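PDB 3QDH: fimbrial structural subunit from Actinomyces naeslundii, which is a structural subunit of the type 2 fimbrial shaft and an adhesin that probably mediates Actinomyces interactions with streptococci and host cells in oral biofilms. Local coordinates for residues A[30-35]-A[101-106]; A[37-42]-A[127-132]; A[198-203]-A[247-252]. All blocks are in the same frame, centred on the assembly; numbering follows the deposited sequence.

Interaction 1: residues A[30-35]-A[101-106]; sequences STAPTL and KKVSAV
Lys-101 takes a bond from Ala-32, just past the end of strand 23-31: its carbonyl accepts the backbone N-H, with Ala-32 N 2.9 Å from Lys-101 O and the hydrogen nearly in line at 171°. The methyl of Ala-32 comes to the same oxygen, CB standing 3.4 Å from Lys-101 O. One step on, Lys-102 faces Thr-31 in a non-hydrogen-bonded antiparallel pair. Their backbones draw close, 4.4 Å from CA to CA, while the side chains slant across one another, Thr-31 OG1 passing 3.9 Å from Lys-102 CG; beyond CG the lysine chain runs extended and leaves the partner strand. Lys-102 N turns the other way, to Glu-65 OE1. Val-103 then forms the hydrogen-bonded pair with Ser-30, giving its N to Ser-30 O at 2.9 Å and taking Ser-30 N on its O at 2.8 Å. With Val-103 CG1 anti to the backbone N (chi1 -173°), CG2 is left beside that nitrogen and comes 4.2 Å from Ala-32 CB. Val-103 also packs on Leu-64 of the next strand and on Phe-44 of the facing sheet, while Ser-30 OG is bonded to Ser-5 O. From Ser-104 onward the strand leaves this segment behind, but Ala-105 continues the ladder by bonding to Val-28. This antiparallel pairing of strands 23-31 and 102-111 belongs to a two-sheet domain consistent with the CnaA-type (DEv-IgG) fold. Three backbone bonds supply the specific grip and fix the register, whereas the side chains add one light apolar touch; the chemistry is therefore that of a backbone ladder at the end of strand 23-31, with Val-103 on the buried face and Thr-31 and Lys-102 on the other.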
ATOM      1  N   SER A  30      -4.131  17.820   3.066  1.00 16.47           N
ATOM      2  CA  SER A  30      -3.962  18.959   3.952  1.00 16.39           C
ATOM      3  C   SER A  30      -5.006  20.021   3.599  1.00 16.01           C
ATOM      4  O   SER A  30      -5.159  20.396   2.427  1.00 14.95           O
ATOM      5  CB  SER A  30      -2.543  19.526   3.800  1.00 17.04           C
ATOM      6  OG  SER A  30      -2.332  20.595   4.712  1.00 18.99           O
ATOM      7  N   THR A  31      -5.735  20.495   4.604  1.00 15.36           N
ATOM      8  CA  THR A  31      -6.741  21.531   4.374  1.00 15.33           C
ATOM      9  C   THR A  31      -6.032  22.867   4.150  1.00 15.18           C
ATOM     10  O   THR A  31      -5.214  23.281   4.966  1.00 13.80           O
ATOM     11  CB  THR A  31      -7.718  21.643   5.557  1.00 16.15           C
ATOM     12  OG1 THR A  31      -8.452  20.418   5.683  1.00 16.32           O
ATOM     13  CG2 THR A  31      -8.701  22.799   5.333  1.00 15.25           C
ATOM     14  N   ALA A  32      -6.337  23.525   3.028  1.00 14.97           N
ATOM     15  CA  ALA A  32      -5.720  24.809   2.710  1.00 15.27           C
ATOM     16  C   ALA A  32      -6.166  25.893   3.696  1.00 16.27           C
ATOM     17  O   ALA A  32      -7.370  26.064   3.942  1.00 16.47           O
ATOM     18  CB  ALA A  32      -6.034  25.214   1.258  1.00 15.25           C
ATOM     19  N   PRO A  33      -5.200  26.626   4.282  1.00 16.96           N
ATOM     20  CA  PRO A  33      -5.532  27.708   5.210  1.00 17.25           C
ATOM     21  C   PRO A  33      -6.260  28.860   4.519  1.00 17.65           C
ATOM     22  O   PRO A  33      -6.256  28.959   3.288  1.00 16.56           O
ATOM     23  CB  PRO A  33      -4.162  28.185   5.706  1.00 17.17           C
ATOM     24  CG  PRO A  33      -3.223  27.811   4.644  1.00 17.87           C
ATOM     25  CD  PRO A  33      -3.749  26.530   4.040  1.00 16.76           C
ATOM     26  N   THR A  34      -6.879  29.715   5.326  1.00 18.47           N
ATOM     27  CA  THR A  34      -7.493  30.942   4.849  1.00 19.80           C
ATOM     28  C   THR A  34      -6.452  32.050   4.956  1.00 20.10           C
ATOM     29  O   THR A  34      -6.074  32.451   6.053  1.00 20.48           O
ATOM     30  CB  THR A  34      -8.757  31.275   5.673  1.00 20.06           C
ATOM     31  OG1 THR A  34      -9.641  30.148   5.632  1.00 22.07           O
ATOM     32  CG2 THR A  34      -9.473  32.473   5.090  1.00 21.49           C
ATOM     33  N   LEU A  35      -5.956  32.516   3.813  1.00 20.39           N
ATOM     34  CA  LEU A  35      -4.914  33.532   3.821  1.00 20.92           C
ATOM     35  C   LEU A  35      -5.536  34.921   3.752  1.00 21.78           C
ATOM     36  O   LEU A  35      -6.576  35.109   3.119  1.00 21.46           O
ATOM     37  CB  LEU A  35      -3.916  33.322   2.666  1.00 20.46           C
ATOM     38  CG  LEU A  35      -3.220  31.962   2.500  1.00 20.35           C
ATOM     39  CD1 LEU A  35      -2.198  32.013   1.369  1.00 19.08           C
ATOM     40  CD2 LEU A  35      -2.570  31.453   3.783  1.00 18.45           C
ATOM     41  N   LYS A 101     -10.302  24.096   1.440  1.00 15.96           N
ATOM     42  CA  LYS A 101     -10.399  22.941   0.554  1.00 15.81           C
ATOM     43  C   LYS A 101      -9.199  22.024   0.713  1.00 15.87           C
ATOM     44  O   LYS A 101      -8.078  22.491   0.982  1.00 15.37           O
ATOM     45  CB  LYS A 101     -10.548  23.367  -0.913  1.00 16.62           C
ATOM     46  CG  LYS A 101     -11.703  24.354  -1.193  1.00 18.00           C
ATOM     47  CD  LYS A 101     -13.086  23.719  -1.014  1.00 21.52           C
ATOM     48  CE  LYS A 101     -14.184  24.687  -1.474  1.00 23.35           C
ATOM     49  NZ  LYS A 101     -15.435  24.528  -0.678  1.00 25.98           N
ATOM     50  N   LYS A 102      -9.423  20.725   0.521  1.00 15.36           N
ATOM     51  CA  LYS A 102      -8.336  19.754   0.658  1.00 16.09           C
ATOM     52  C   LYS A 102      -7.397  19.649  -0.536  1.00 15.21           C
ATOM     53  O   LYS A 102      -7.825  19.435  -1.679  1.00 14.73           O
ATOM     54  CB  LYS A 102      -8.872  18.374   1.050  1.00 16.69           C
ATOM     55  CG  LYS A 102      -9.271  18.287   2.519  1.00 19.35           C
ATOM     56  CD  LYS A 102      -9.908  16.934   2.839  1.00 25.57           C
ATOM     57  CE  LYS A 102     -10.684  17.004   4.154  1.00 28.64           C
ATOM     58  NZ  LYS A 102     -11.723  15.925   4.245  1.00 31.88           N
ATOM     59  N   VAL A 103      -6.107  19.823  -0.246  1.00 14.92           N
ATOM     60  CA  VAL A 103      -5.028  19.573  -1.187  1.00 14.23           C
ATOM     61  C   VAL A 103      -4.530  18.156  -0.909  1.00 14.76           C
ATOM     62  O   VAL A 103      -4.155  17.851   0.230  1.00 14.49           O
ATOM     63  CB  VAL A 103      -3.846  20.540  -0.961  1.00 14.28           C
ATOM     64  CG1 VAL A 103      -2.816  20.356  -2.059  1.00 14.36           C
ATOM     65  CG2 VAL A 103      -4.328  22.015  -0.867  1.00 14.07           C
ATOM     66  N   SER A 104      -4.513  17.303  -1.932  1.00 14.57           N
ATOM     67  CA  SER A 104      -4.209  15.887  -1.721  1.00 15.40           C
ATOM     68  C   SER A 104      -3.404  15.219  -2.831  1.00 15.83           C
ATOM     69  O   SER A 104      -3.296  15.730  -3.947  1.00 15.87           O
ATOM     70  CB  SER A 104      -5.506  15.098  -1.450  1.00 15.22           C
ATOM     71  OG  SER A 104      -6.366  15.133  -2.573  1.00 18.37           O
ATOM     72  N   ALA A 105      -2.819  14.071  -2.495  1.00 15.49           N
ATOM     73  CA  ALA A 105      -2.215  13.185  -3.465  1.00 15.75           C
ATOM     74  C   ALA A 105      -2.208  11.779  -2.888  1.00 16.57           C
ATOM     75  O   ALA A 105      -2.403  11.594  -1.687  1.00 16.42           O
ATOM     76  CB  ALA A 105      -0.802  13.634  -3.803  1.00 15.16           C
ATOM     77  N   VAL A 106      -1.994  10.793  -3.747  1.00 17.24           N
ATOM     78  CA  VAL A 106      -1.896   9.407  -3.299  1.00 17.58           C
ATOM     79  C   VAL A 106      -0.449   8.968  -3.493  1.00 18.03           C
ATOM     80  O   VAL A 106       0.009   8.819  -4.628  1.00 18.14           O
ATOM     81  CB  VAL A 106      -2.861   8.486  -4.089  1.00 17.89           C
ATOM     82  CG1 VAL A 106      -2.682   7.021  -3.677  1.00 18.16           C
ATOM     83  CG2 VAL A 106      -4.318   8.917  -3.887  1.00 17.48           C
TER

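Interaction 2: residues A[37-42]-A[127-132]; sequences AKSFYK and SDTVYA
Phe-40 and Val-130 satisfy each other's backbones completely, as a hydrogen-bonded antiparallel pair does: Phe-40 N lies 2.9 Å from Val-130 O, and the N-H of Val-130 returns to Phe-40 O. Two more bonds extend the ladder. Ala-132 N reaches Lys-38 O at 2.9 Å, and Lys-42 N reaches Asp-128 O. Several carbonyls are also met by CA-H groups, the shortest such contact being Thr-129 CA to Phe-40 O, 3.0 Å. Among the side chains, Lys-42, extended beyond CG, runs beside Asp-128 and ends in a salt bridge, its NZ 3.1 Å from OD2 of Asp-128 and coming from above the carboxylate plane. On the way the lysine chain crosses the Val-130 side chain at about a right angle, with Lys-42 CE 3.6 Å from Val-130 CB. The opposite face carries hydroxyls: a water joins Ser-39 OG and Thr-129 OG1, each 3.1 Å from it. Thr-129 OG1 sits between the backbone N and the carbonyl carbon (chi1 52°), which leaves CG2 for the Tyr-41 ring, 3.6 Å from Tyr-41 CD1. Lys-38 lays its CB over one face of the Tyr-131 ring as a CH-pi contact, 3.9 Å from the ring centroid; its NZ is bonded to Glu-133 O. At the edge of the Phe-40 ring, in its plane, lies Ala-132 O. Residues 39-41 and 127-131 run antiparallel with 146° between their directions. They join strands 39-49 and 118-131 of the mixed sheet, which pair further with 82-87 and 154-165 respectively. The chain turns a corner at Lys-42. Lys-96, at the end of helix 89-96, hydrogen-bonds to the carbonyls of Ala-37 and Ser-39 and makes a cation-pi contact with Phe-40, while Tyr-41 packs against Leu-92 and Ile-95 of that helix.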
ATOM      1  N   ALA A  37      -5.853  38.644   2.312  1.00 22.17           N
ATOM      2  CA  ALA A  37      -5.807  39.147   0.938  1.00 21.85           C
ATOM      3  C   ALA A  37      -4.381  39.316   0.388  1.00 21.36           C
ATOM      4  O   ALA A  37      -4.113  38.926  -0.744  1.00 21.00           O
ATOM      5  CB  ALA A  37      -6.585  40.467   0.829  1.00 22.18           C
ATOM      6  N   LYS A  38      -3.473  39.868   1.200  1.00 21.00           N
ATOM      7  CA  LYS A  38      -2.107  40.174   0.743  1.00 20.76           C
ATOM      8  C   LYS A  38      -1.052  39.182   1.259  1.00 19.88           C
ATOM      9  O   LYS A  38       0.135  39.508   1.333  1.00 19.90           O
ATOM     10  CB  LYS A  38      -1.716  41.619   1.123  1.00 21.17           C
ATOM     11  CG  LYS A  38      -2.524  42.719   0.417  1.00 24.28           C
ATOM     12  CD  LYS A  38      -2.161  42.808  -1.069  1.00 29.68           C
ATOM     13  CE  LYS A  38      -2.630  44.120  -1.695  1.00 32.37           C
ATOM     14  NZ  LYS A  38      -2.466  44.099  -3.188  1.00 33.58           N
ATOM     15  N   SER A  39      -1.492  37.978   1.616  1.00 18.30           N
ATOM     16  CA  SER A  39      -0.582  36.903   2.014  1.00 17.20           C
ATOM     17  C   SER A  39      -0.527  35.871   0.888  1.00 16.08           C
ATOM     18  O   SER A  39      -1.571  35.424   0.397  1.00 15.10           O
ATOM     19  CB  SER A  39      -1.065  36.275   3.333  1.00 17.48           C
ATOM     20  OG  SER A  39      -0.344  35.094   3.640  1.00 20.59           O
ATOM     21  N   PHE A  40       0.684  35.502   0.468  1.00 14.22           N
ATOM     22  CA  PHE A  40       0.862  34.578  -0.650  1.00 13.63           C
ATOM     23  C   PHE A  40       1.777  33.426  -0.293  1.00 13.23           C
ATOM     24  O   PHE A  40       2.665  33.589   0.536  1.00 13.01           O
ATOM     25  CB  PHE A  40       1.464  35.309  -1.857  1.00 13.91           C
ATOM     26  CG  PHE A  40       0.677  36.511  -2.283  1.00 14.98           C
ATOM     27  CD1 PHE A  40      -0.331  36.395  -3.232  1.00 17.07           C
ATOM     28  CD2 PHE A  40       0.937  37.755  -1.722  1.00 17.31           C
ATOM     29  CE1 PHE A  40      -1.077  37.514  -3.631  1.00 18.12           C
ATOM     30  CE2 PHE A  40       0.198  38.883  -2.104  1.00 18.52           C
ATOM     31  CZ  PHE A  40      -0.809  38.758  -3.063  1.00 18.51           C
ATOM     32  N   TYR A  41       1.558  32.269  -0.922  1.00 12.40           N
ATOM     33  CA  TYR A  41       2.497  31.140  -0.816  1.00 12.21           C
ATOM     34  C   TYR A  41       3.831  31.417  -1.507  1.00 12.08           C
ATOM     35  O   TYR A  41       3.868  31.844  -2.663  1.00 11.63           O
ATOM     36  CB  TYR A  41       1.910  29.854  -1.406  1.00 11.91           C
ATOM     37  CG  TYR A  41       0.743  29.320  -0.607  1.00 12.41           C
ATOM     38  CD1 TYR A  41       0.940  28.715   0.637  1.00 12.05           C
ATOM     39  CD2 TYR A  41      -0.561  29.433  -1.095  1.00 14.03           C
ATOM     40  CE1 TYR A  41      -0.147  28.226   1.379  1.00 14.41           C
ATOM     41  CE2 TYR A  41      -1.648  28.940  -0.371  1.00 14.97           C
ATOM     42  CZ  TYR A  41      -1.433  28.348   0.862  1.00 13.76           C
ATOM     43  OH  TYR A  41      -2.521  27.895   1.563  1.00 14.44           O
ATOM     44  N   LYS A  42       4.917  31.152  -0.784  1.00 12.12           N
ATOM     45  CA  LYS A  42       6.249  31.076  -1.382  1.00 12.32           C
ATOM     46  C   LYS A  42       6.375  29.706  -2.021  1.00 11.81           C
ATOM     47  O   LYS A  42       7.018  29.539  -3.070  1.00 10.84           O
ATOM     48  CB  LYS A  42       7.333  31.229  -0.314  1.00 13.12           C
ATOM     49  CG  LYS A  42       7.393  32.591   0.393  1.00 15.64           C
ATOM     50  CD  LYS A  42       8.514  32.524   1.442  1.00 20.21           C
ATOM     51  CE  LYS A  42       8.348  33.545   2.531  1.00 23.37           C
ATOM     52  NZ  LYS A  42       9.411  33.390   3.575  1.00 25.45           N
ATOM     53  N   SER A 127       5.261  24.187   3.490  1.00 13.04           N
ATOM     54  CA  SER A 127       4.718  25.403   2.889  0.50 13.28           C
ATOM     55  C   SER A 127       5.074  26.635   3.713  1.00 13.60           C
ATOM     56  O   SER A 127       5.418  26.534   4.894  1.00 13.75           O
ATOM     57  CB  SER A 127       3.202  25.300   2.657  0.50 13.09           C
ATOM     58  OG  SER A 127       2.480  25.167   3.868  0.50 12.41           O
ATOM     59  N   ASP A 128       5.030  27.789   3.062  1.00 13.70           N
ATOM     60  CA  ASP A 128       5.294  29.049   3.736  1.00 14.43           C
ATOM     61  C   ASP A 128       4.591  30.162   2.980  1.00 13.87           C
ATOM     62  O   ASP A 128       4.334  30.042   1.778  1.00 13.54           O
ATOM     63  CB  ASP A 128       6.807  29.287   3.799  1.00 14.83           C
ATOM     64  CG  ASP A 128       7.212  30.273   4.887  1.00 16.07           C
ATOM     65  OD1 ASP A 128       6.408  30.586   5.807  1.00 17.44           O
ATOM     66  OD2 ASP A 128       8.367  30.726   4.812  1.00 19.92           O
ATOM     67  N   THR A 129       4.282  31.240   3.688  1.00 14.34           N
ATOM     68  CA  THR A 129       3.590  32.387   3.116  1.00 14.98           C
ATOM     69  C   THR A 129       4.312  33.670   3.500  1.00 15.75           C
ATOM     70  O   THR A 129       5.073  33.687   4.470  1.00 15.65           O
ATOM     71  CB  THR A 129       2.158  32.487   3.653  1.00 14.90           C
ATOM     72  OG1 THR A 129       2.201  32.441   5.084  1.00 16.04           O
ATOM     73  CG2 THR A 129       1.294  31.327   3.124  1.00 14.41           C
ATOM     74  N   VAL A 130       4.049  34.737   2.753  1.00 16.13           N
ATOM     75  CA  VAL A 130       4.678  36.044   2.989  1.00 17.26           C
ATOM     76  C   VAL A 130       3.665  37.146   2.663  1.00 18.33           C
ATOM     77  O   VAL A 130       2.875  37.000   1.720  1.00 18.05           O
ATOM     78  CB  VAL A 130       5.970  36.189   2.127  1.00 17.17           C
ATOM     79  CG1 VAL A 130       5.642  36.173   0.605  1.00 16.98           C
ATOM     80  CG2 VAL A 130       6.779  37.442   2.515  1.00 15.97           C
ATOM     81  N   TYR A 131       3.654  38.215   3.457  1.00 19.88           N
ATOM     82  CA  TYR A 131       2.875  39.407   3.123  1.00 22.22           C
ATOM     83  C   TYR A 131       3.608  40.156   2.013  1.00 23.10           C
ATOM     84  O   TYR A 131       4.819  40.384   2.094  1.00 21.90           O
ATOM     85  CB  TYR A 131       2.674  40.316   4.348  1.00 22.90           C
ATOM     86  CG  TYR A 131       1.708  41.475   4.130  1.00 26.98           C
ATOM     87  CD1 TYR A 131       2.125  42.660   3.515  1.00 30.47           C
ATOM     88  CD2 TYR A 131       0.384  41.386   4.547  1.00 30.39           C
ATOM     89  CE1 TYR A 131       1.238  43.723   3.316  1.00 32.76           C
ATOM     90  CE2 TYR A 131      -0.510  42.445   4.356  1.00 32.88           C
ATOM     91  CZ  TYR A 131      -0.075  43.605   3.739  1.00 34.17           C
ATOM     92  OH  TYR A 131      -0.959  44.651   3.546  1.00 36.82           O
ATOM     93  N   ALA A 132       2.880  40.495   0.957  1.00 24.61           N
ATOM     94  CA  ALA A 132       3.446  41.274  -0.134  1.00 26.63           C
ATOM     95  C   ALA A 132       2.391  42.198  -0.739  1.00 28.36           C
ATOM     96  O   ALA A 132       1.210  41.851  -0.809  1.00 27.94           O
ATOM     97  CB  ALA A 132       4.043  40.363  -1.199  1.00 26.05           C
TER
HETATM   98  O   HOH W   1       2.083  35.535   5.490  1.00 24.46           O

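Interaction 3: residues A[198-203]-A[247-252]; sequences KDKEGD and CYVLVE
Lys-200 lies across Val-249 and Val-251 on the surface of a domain of the SpaA-like prealbumin family, consistent with the CnaB-type (IgG-rev) fold. No hydrogen bond joins the two segments. Strand 182-188 is hydrogen-bonded both to the short, weakly bonded strand at about 200-201 and to strand 245-254, so the contact passes between two strands that share a neighbour and rests on van der Waals packing. The lysine can be traced outward. Its CB is directed at the valine branch point, 3.8 Å from Val-249 CB, with both valine methyls almost as near. CG occupies the place between the backbone N and the carbonyl carbon (chi1 75°), and from there the chain runs extended over the strand, crossing both valines at about a right angle. CD is 4.0 Å from Val-251 CG2 and equally close to Val-249 CG1, bridging two residues that point the same way from the strand. CE grazes Val-251 CG2 at 4.2 Å, after which chi4 bends the chain. The ammonium end is engaged by Tyr-186 of strand 182-188, in a cation-pi contact. The aliphatic part of this exposed lysine thus lies over Val-249, which is buried and also packs on Val-268 of strand 268-274, and Val-251, which is partly exposed. A disulfide between Cys-247 and Cys-196 ties strand 245-254, near its start, covalently to the chain just ahead of Lys-198. The backbone of 198-203 adds its own touches: Val-249 CG1 stands 3.6 Å from Lys-198 O, and Val-249 CG2 comes still nearer to Asp-199 O, at 3.4 Å.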
ATOM      1  N   LYS A 198     -11.601 -23.605   5.212  1.00 49.54           N
ATOM      2  CA  LYS A 198     -11.422 -23.882   3.779  1.00 49.95           C
ATOM      3  C   LYS A 198     -12.230 -22.961   2.852  1.00 50.18           C
ATOM      4  O   LYS A 198     -11.996 -22.942   1.641  1.00 50.12           O
ATOM      5  CB  LYS A 198     -11.769 -25.345   3.467  1.00 50.00           C
ATOM      6  CG  LYS A 198     -10.732 -26.362   3.916  1.00 50.10           C
ATOM      7  CD  LYS A 198     -11.162 -27.780   3.539  1.00 50.32           C
ATOM      8  CE  LYS A 198     -10.053 -28.802   3.766  1.00 50.51           C
ATOM      9  NZ  LYS A 198      -9.619 -28.925   5.190  1.00 50.81           N
ATOM     10  N   ASP A 199     -13.175 -22.210   3.419  1.00 50.61           N
ATOM     11  CA  ASP A 199     -14.072 -21.341   2.643  1.00 51.02           C
ATOM     12  C   ASP A 199     -13.359 -20.169   1.965  1.00 51.08           C
ATOM     13  O   ASP A 199     -12.706 -19.359   2.628  1.00 51.22           O
ATOM     14  CB  ASP A 199     -15.218 -20.832   3.523  1.00 51.18           C
ATOM     15  CG  ASP A 199     -16.305 -21.866   3.716  1.00 51.74           C
ATOM     16  OD1 ASP A 199     -16.359 -22.479   4.803  1.00 52.58           O
ATOM     17  OD2 ASP A 199     -17.097 -22.080   2.771  1.00 52.30           O
ATOM     18  N   LYS A 200     -13.505 -20.084   0.643  1.00 51.15           N
ATOM     19  CA  LYS A 200     -12.787 -19.096  -0.163  1.00 51.22           C
ATOM     20  C   LYS A 200     -13.717 -18.277  -1.062  1.00 51.25           C
ATOM     21  O   LYS A 200     -14.882 -18.638  -1.261  1.00 51.33           O
ATOM     22  CB  LYS A 200     -11.699 -19.785  -1.004  1.00 51.25           C
ATOM     23  CG  LYS A 200     -12.215 -20.566  -2.218  1.00 51.34           C
ATOM     24  CD  LYS A 200     -11.101 -21.352  -2.906  1.00 51.52           C
ATOM     25  CE  LYS A 200     -11.517 -21.841  -4.291  1.00 51.56           C
ATOM     26  NZ  LYS A 200     -12.604 -22.866  -4.260  1.00 51.26           N
ATOM     27  N   GLU A 201     -13.190 -17.173  -1.593  1.00 51.07           N
ATOM     28  CA  GLU A 201     -13.879 -16.367  -2.604  1.00 51.01           C
ATOM     29  C   GLU A 201     -12.874 -15.586  -3.453  1.00 50.63           C
ATOM     30  O   GLU A 201     -11.708 -15.436  -3.073  1.00 50.71           O
ATOM     31  CB  GLU A 201     -14.915 -15.423  -1.967  1.00 51.07           C
ATOM     32  CG  GLU A 201     -14.329 -14.234  -1.207  1.00 52.11           C
ATOM     33  CD  GLU A 201     -15.389 -13.314  -0.624  1.00 53.13           C
ATOM     34  OE1 GLU A 201     -15.200 -12.848   0.519  1.00 53.35           O
ATOM     35  OE2 GLU A 201     -16.412 -13.055  -1.299  1.00 54.03           O
ATOM     36  N   GLY A 202     -13.333 -15.099  -4.604  1.00 50.14           N
ATOM     37  CA  GLY A 202     -12.509 -14.273  -5.483  1.00 49.39           C
ATOM     38  C   GLY A 202     -11.622 -15.069  -6.423  1.00 48.90           C
ATOM     39  O   GLY A 202     -11.659 -16.301  -6.439  1.00 48.86           O
ATOM     40  N   ASP A 203     -10.829 -14.351  -7.215  1.00 48.14           N
ATOM     41  CA  ASP A 203      -9.870 -14.966  -8.125  1.00 47.49           C
ATOM     42  C   ASP A 203      -8.530 -15.227  -7.420  1.00 46.65           C
ATOM     43  O   ASP A 203      -8.286 -14.688  -6.334  1.00 46.74           O
ATOM     44  CB  ASP A 203      -9.674 -14.077  -9.358  1.00 47.69           C
ATOM     45  CG  ASP A 203     -10.877 -14.091 -10.291  1.00 48.66           C
ATOM     46  OD1 ASP A 203     -11.918 -14.690  -9.933  1.00 49.55           O
ATOM     47  OD2 ASP A 203     -10.783 -13.501 -11.391  1.00 49.43           O
ATOM     48  N   CYS A 247      -6.410 -15.018   7.653  1.00 35.22           N
ATOM     49  CA  CYS A 247      -6.621 -16.301   6.979  1.00 35.84           C
ATOM     50  C   CYS A 247      -6.635 -16.180   5.458  1.00 35.24           C
ATOM     51  O   CYS A 247      -7.215 -15.242   4.892  1.00 34.78           O
ATOM     52  CB  CYS A 247      -7.940 -16.947   7.413  1.00 36.57           C
ATOM     53  SG  CYS A 247      -8.132 -17.289   9.162  1.00 39.91           S
ATOM     54  N   TYR A 248      -6.001 -17.156   4.815  1.00 34.56           N
ATOM     55  CA  TYR A 248      -6.082 -17.346   3.374  1.00 34.14           C
ATOM     56  C   TYR A 248      -6.398 -18.816   3.074  1.00 34.28           C
ATOM     57  O   TYR A 248      -6.380 -19.659   3.976  1.00 33.84           O
ATOM     58  CB  TYR A 248      -4.767 -16.950   2.706  1.00 33.96           C
ATOM     59  CG  TYR A 248      -4.521 -15.462   2.609  1.00 33.22           C
ATOM     60  CD1 TYR A 248      -4.844 -14.762   1.449  1.00 32.80           C
ATOM     61  CD2 TYR A 248      -3.945 -14.757   3.668  1.00 32.46           C
ATOM     62  CE1 TYR A 248      -4.613 -13.396   1.343  1.00 31.88           C
ATOM     63  CE2 TYR A 248      -3.707 -13.381   3.573  1.00 31.61           C
ATOM     64  CZ  TYR A 248      -4.047 -12.712   2.404  1.00 31.93           C
ATOM     65  OH  TYR A 248      -3.818 -11.364   2.280  1.00 30.55           O
ATOM     66  N   VAL A 249      -6.696 -19.106   1.810  1.00 34.58           N
ATOM     67  CA  VAL A 249      -7.022 -20.466   1.371  1.00 35.32           C
ATOM     68  C   VAL A 249      -6.077 -20.909   0.249  1.00 35.79           C
ATOM     69  O   VAL A 249      -6.030 -20.298  -0.826  1.00 35.96           O
ATOM     70  CB  VAL A 249      -8.506 -20.585   0.927  1.00 35.34           C
ATOM     71  CG1 VAL A 249      -8.802 -21.971   0.356  1.00 35.49           C
ATOM     72  CG2 VAL A 249      -9.440 -20.285   2.093  1.00 35.18           C
ATOM     73  N   LEU A 250      -5.318 -21.968   0.520  1.00 36.43           N
ATOM     74  CA  LEU A 250      -4.383 -22.533  -0.451  1.00 37.01           C
ATOM     75  C   LEU A 250      -5.017 -23.712  -1.191  1.00 37.50           C
ATOM     76  O   LEU A 250      -5.539 -24.633  -0.570  1.00 37.75           O
ATOM     77  CB  LEU A 250      -3.088 -22.961   0.246  1.00 36.81           C
ATOM     78  CG  LEU A 250      -1.904 -23.407  -0.616  1.00 36.74           C
ATOM     79  CD1 LEU A 250      -1.368 -22.256  -1.455  1.00 36.83           C
ATOM     80  CD2 LEU A 250      -0.802 -23.997   0.258  1.00 36.42           C
ATOM     81  N   VAL A 251      -4.969 -23.665  -2.518  1.00 38.24           N
ATOM     82  CA  VAL A 251      -5.557 -24.704  -3.363  1.00 38.69           C
ATOM     83  C   VAL A 251      -4.472 -25.342  -4.229  1.00 38.81           C
ATOM     84  O   VAL A 251      -3.775 -24.643  -4.964  1.00 38.91           O
ATOM     85  CB  VAL A 251      -6.686 -24.129  -4.267  1.00 38.75           C
ATOM     86  CG1 VAL A 251      -7.232 -25.197  -5.223  1.00 38.91           C
ATOM     87  CG2 VAL A 251      -7.813 -23.553  -3.419  1.00 39.13           C
ATOM     88  N   GLU A 252      -4.327 -26.664  -4.134  1.00 39.07           N
ATOM     89  CA  GLU A 252      -3.439 -27.404  -5.036  1.00 39.17           C
ATOM     90  C   GLU A 252      -4.125 -27.613  -6.387  1.00 39.23           C
ATOM     91  O   GLU A 252      -5.223 -28.171  -6.461  1.00 39.24           O
ATOM     92  CB  GLU A 252      -2.995 -28.741  -4.429  1.00 39.29           C
ATOM     93  CG  GLU A 252      -1.720 -29.295  -5.073  1.00 39.78           C
ATOM     94  CD  GLU A 252      -1.322 -30.690  -4.596  1.00 40.75           C
ATOM     95  OE1 GLU A 252      -1.818 -31.162  -3.548  1.00 40.96           O
ATOM     96  OE2 GLU A 252      -0.487 -31.317  -5.282  1.00 40.42           O
TER

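Interactions 1 and 2 belong to one of the two C-terminal domains of the longer fimbrial subunit and interleave along the chain, since strands 23-31 and 39-49 are consecutive, as are strands 102-111 and 118-131. Each joins strands within a different sheet, and they meet where Leu-35 and Pro-33 pack on Tyr-41. Interaction 3 stands apart, its centre about 42 Å from that of interaction 1 and about 56 Å from that of interaction 2, in the other domain. Interaction 1 is partly buried and held by backbone bonds; interaction 2 is a broader surface ladder that adds a salt bridge, a water and aromatic contacts; interaction 3, also at the surface, relies on aliphatic packing beside a disulfide.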